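Local coordinates for protein DMATS type aromatic prenyltransferase (Micromonospora olivasterospora, PDB 6ZRY) that binds tryptophan and probably attaches a dimethylallyl group to C6 of its indole ring, as an aromatic prenyltransferase of the DMATS type, at residues Thr285-Ala290 and Gly325-Val330. Numbering follows the deposited sequence.
Sequences TDDQEA and GLIAHV. With TRP (tryptophan), chain C.
The two carboxylate oxygens of Asp287, the first residue of helix 287-300, each accept one of two successive backbone N-H groups, from Leu326 just before strand 327-333 and from Ile327, its first residue. Leu326 N reaches OD2 of Asp287 at 2.9 Å on its syn side. Ile327 N comes to OD1 of Asp287 from above the carboxylate plane, 44° out of it, in a nearly straight bond. A torsion (chi1 -81°) that sets CG beside the backbone N of Asp287 brings the carboxylate up against these N-H groups. One water completes the junction, donating to Asp287 OD1 (2.7 Å) and to Ile327 O while accepting from Gly325 N. OD2 also forms a salt bridge with Arg318, so the buried charge is probably well compensated. In the ABBA barrel of this family, helices surround an antiparallel β-barrel that holds the substrates; here the beginning of an outer helix is tied to the entry of a barrel strand. Replacing Asp287 with alanine is likely to leave the N-H groups of Leu326 and Ile327 without these acceptors and Arg318 without its carboxylate mate. Next to these bonds, Ile327 CD1 packs 3.9 Å from Ala290 CB. Asp286 N-caps the helix, its OD1 accepting from Glu289 N at 3.0 Å. Farther along the strand, CZ2 of the bound tryptophan lies 3.5 Å above one face of the His329 imidazole, over its centre.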
ATOM      1  N   THR A 285     -17.008   4.599 -13.463  1.00 20.39           N
ATOM      2  CA  THR A 285     -18.045   3.625 -13.869  1.00 21.34           C
ATOM      3  C   THR A 285     -17.423   2.235 -13.961  1.00 20.47           C
ATOM      4  O   THR A 285     -18.130   1.256 -13.673  1.00 22.26           O
ATOM      5  CB  THR A 285     -18.721   4.060 -15.168  1.00 21.94           C
ATOM      6  OG1 THR A 285     -17.734   4.316 -16.171  1.00 21.74           O
ATOM      7  CG2 THR A 285     -19.564   5.289 -14.942  1.00 22.95           C
ATOM      8  N   ASP A 286     -16.157   2.153 -14.345  1.00 19.77           N
ATOM      9  CA  ASP A 286     -15.505   0.891 -14.718  1.00 19.19           C
ATOM     10  C   ASP A 286     -14.003   1.124 -14.914  1.00 18.27           C
ATOM     11  O   ASP A 286     -13.581   2.247 -14.919  1.00 16.96           O
ATOM     12  CB  ASP A 286     -16.164   0.333 -15.990  1.00 20.38           C
ATOM     13  CG  ASP A 286     -16.121   1.301 -17.144  1.00 21.34           C
ATOM     14  OD1 ASP A 286     -15.020   1.552 -17.653  1.00 21.09           O
ATOM     15  OD2 ASP A 286     -17.180   1.808 -17.512  1.00 22.86           O
ATOM     16  N   ASP A 287     -13.276   0.050 -15.149  1.00 17.28           N
ATOM     17  CA  ASP A 287     -11.816   0.046 -15.297  1.00 17.18           C
ATOM     18  C   ASP A 287     -11.384   0.657 -16.629  1.00 17.12           C
ATOM     19  O   ASP A 287     -10.230   1.044 -16.706  1.00 17.11           O
ATOM     20  CB  ASP A 287     -11.304  -1.363 -15.056  1.00 16.71           C
ATOM     21  CG  ASP A 287     -11.206  -1.597 -13.562  1.00 16.96           C
ATOM     22  OD1 ASP A 287     -10.477  -0.762 -12.906  1.00 16.28           O
ATOM     23  OD2 ASP A 287     -11.858  -2.570 -13.065  1.00 16.96           O
ATOM     24  N   GLN A 288     -12.244   0.713 -17.651  1.00 17.77           N
ATOM     25  CA  GLN A 288     -11.888   1.441 -18.892  1.00 18.38           C
ATOM     26  C   GLN A 288     -11.767   2.915 -18.531  1.00 17.76           C
ATOM     27  O   GLN A 288     -10.731   3.538 -18.871  1.00 17.40           O
ATOM     28  CB  GLN A 288     -12.893   1.254 -20.009  1.00 19.10           C
ATOM     29  CG  GLN A 288     -12.445   1.907 -21.317  1.00 19.60           C
ATOM     30  CD  GLN A 288     -11.205   1.284 -21.888  1.00 20.38           C
ATOM     31  OE1 GLN A 288     -11.191   0.114 -22.280  1.00 20.66           O
ATOM     32  NE2 GLN A 288     -10.122   2.035 -21.900  1.00 20.15           N
ATOM     33  N   GLU A 289     -12.744   3.443 -17.825  1.00 17.62           N
ATOM     34  CA  GLU A 289     -12.677   4.859 -17.394  1.00 17.87           C
ATOM     35  C   GLU A 289     -11.469   5.063 -16.472  1.00 16.86           C
ATOM     36  O   GLU A 289     -10.725   6.088 -16.647  1.00 16.47           O
ATOM     37  CB  GLU A 289     -13.946   5.318 -16.711  1.00 18.66           C
ATOM     38  CG  GLU A 289     -13.906   6.819 -16.477  1.00 19.69           C
ATOM     39  CD  GLU A 289     -15.118   7.438 -15.830  1.00 20.74           C
ATOM     40  OE1 GLU A 289     -15.823   6.733 -15.124  1.00 20.98           O
ATOM     41  OE2 GLU A 289     -15.350   8.661 -16.077  1.00 22.88           O
ATOM     42  N   ALA A 290     -11.234   4.159 -15.518  1.00 16.05           N
ATOM     43  CA  ALA A 290     -10.084   4.321 -14.613  1.00 15.59           C
ATOM     44  C   ALA A 290      -8.804   4.282 -15.455  1.00 15.38           C
ATOM     45  O   ALA A 290      -7.923   5.073 -15.212  1.00 14.99           O
ATOM     46  CB  ALA A 290     -10.040   3.238 -13.504  1.00 15.44           C
ATOM     47  N   GLY A 325     -12.632  -1.689 -10.158  1.00 16.53           N
ATOM     48  CA  GLY A 325     -11.786  -2.095  -9.017  1.00 15.90           C
ATOM     49  C   GLY A 325     -10.534  -2.873  -9.424  1.00 15.75           C
ATOM     50  O   GLY A 325      -9.749  -3.188  -8.527  1.00 15.59           O
ATOM     51  N   LEU A 326     -10.341  -3.212 -10.706  1.00 14.98           N
ATOM     52  CA  LEU A 326      -9.027  -3.729 -11.153  1.00 14.81           C
ATOM     53  C   LEU A 326      -7.991  -2.667 -10.821  1.00 14.87           C
ATOM     54  O   LEU A 326      -7.006  -2.979 -10.140  1.00 14.62           O
ATOM     55  CB  LEU A 326      -9.005  -4.042 -12.655  1.00 14.94           C
ATOM     56  CG  LEU A 326      -7.609  -4.316 -13.205  1.00 15.26           C
ATOM     57  CD1 LEU A 326      -7.011  -5.566 -12.603  1.00 15.01           C
ATOM     58  CD2 LEU A 326      -7.624  -4.393 -14.709  1.00 15.98           C
ATOM     59  N   ILE A 327      -8.226  -1.435 -11.269  1.00 14.95           N
ATOM     60  CA  ILE A 327      -7.376  -0.286 -10.881  1.00 15.39           C
ATOM     61  C   ILE A 327      -7.924   0.223  -9.542  1.00 15.00           C
ATOM     62  O   ILE A 327      -8.907   0.943  -9.531  1.00 14.47           O
ATOM     63  CB  ILE A 327      -7.327   0.786 -11.981  1.00 16.32           C
ATOM     64  CG1 ILE A 327      -6.922   0.174 -13.323  1.00 17.30           C
ATOM     65  CG2 ILE A 327      -6.391   1.915 -11.562  1.00 16.45           C
ATOM     66  CD1 ILE A 327      -6.939   1.140 -14.477  1.00 18.51           C
ATOM     67  N   ALA A 328      -7.327  -0.229  -8.448  1.00 14.69           N
ATOM     68  CA  ALA A 328      -7.871  -0.041  -7.099  1.00 14.64           C
ATOM     69  C   ALA A 328      -7.561   1.378  -6.590  1.00 14.48           C
ATOM     70  O   ALA A 328      -8.412   1.993  -5.911  1.00 14.14           O
ATOM     71  CB  ALA A 328      -7.273  -1.082  -6.178  1.00 14.70           C
ATOM     72  N   HIS A 329      -6.367   1.826  -6.866  1.00 14.40           N
ATOM     73  CA  HIS A 329      -5.809   3.123  -6.439  1.00 14.87           C
ATOM     74  C   HIS A 329      -4.884   3.667  -7.524  1.00 14.48           C
ATOM     75  O   HIS A 329      -4.335   2.879  -8.329  1.00 14.64           O
ATOM     76  CB  HIS A 329      -5.010   3.019  -5.146  1.00 14.97           C
ATOM     77  CG  HIS A 329      -5.688   2.340  -4.020  1.00 15.67           C
ATOM     78  ND1 HIS A 329      -6.333   3.039  -3.042  1.00 16.67           N
ATOM     79  CD2 HIS A 329      -5.780   1.035  -3.681  1.00 16.00           C
ATOM     80  CE1 HIS A 329      -6.809   2.181  -2.130  1.00 16.66           C
ATOM     81  NE2 HIS A 329      -6.496   0.950  -2.510  1.00 16.37           N
ATOM     82  N   VAL A 330      -4.676   4.971  -7.509  1.00 14.04           N
ATOM     83  CA  VAL A 330      -3.546   5.591  -8.233  1.00 14.48           C
ATOM     84  C   VAL A 330      -2.950   6.642  -7.316  1.00 14.50           C
ATOM     85  O   VAL A 330      -3.728   7.294  -6.575  1.00 14.23           O
ATOM     86  CB  VAL A 330      -3.979   6.180  -9.597  1.00 14.26           C
ATOM     87  CG1 VAL A 330      -4.982   7.287  -9.434  1.00 14.53           C
ATOM     88  CG2 VAL A 330      -2.760   6.646 -10.390  1.00 14.50           C
TER
HETATM   89  N   TRP C 601      -7.740  -2.406   0.343  1.00 21.48           N
HETATM   90  CA  TRP C 601      -7.461  -1.465   1.483  1.00 22.35           C
HETATM   91  C   TRP C 601      -8.045  -0.087   1.162  1.00 23.12           C
HETATM   92  O   TRP C 601      -8.133   0.764   2.066  1.00 23.89           O
HETATM   93  CB  TRP C 601      -5.954  -1.388   1.792  1.00 22.91           C
HETATM   94  CG  TRP C 601      -5.108  -0.849   0.681  1.00 23.25           C
HETATM   95  CD1 TRP C 601      -4.610  -1.541  -0.391  1.00 22.46           C
HETATM   96  CD2 TRP C 601      -4.641   0.505   0.533  1.00 23.65           C
HETATM   97  NE1 TRP C 601      -3.875  -0.705  -1.193  1.00 22.26           N
HETATM   98  CE2 TRP C 601      -3.865   0.551  -0.648  1.00 23.01           C
HETATM   99  CE3 TRP C 601      -4.788   1.678   1.289  1.00 24.42           C
HETATM  100  CZ2 TRP C 601      -3.261   1.726  -1.100  1.00 23.47           C
HETATM  101  CZ3 TRP C 601      -4.188   2.836   0.841  1.00 23.04           C
HETATM  102  CH2 TRP C 601      -3.431   2.856  -0.332  1.00 23.82           C
HETATM  103  OXT TRP C 601      -8.442   0.185   0.008  1.00 20.61           O
HETATM  104  O   HOH W   1     -11.261   0.845 -10.925  1.00 17.44           O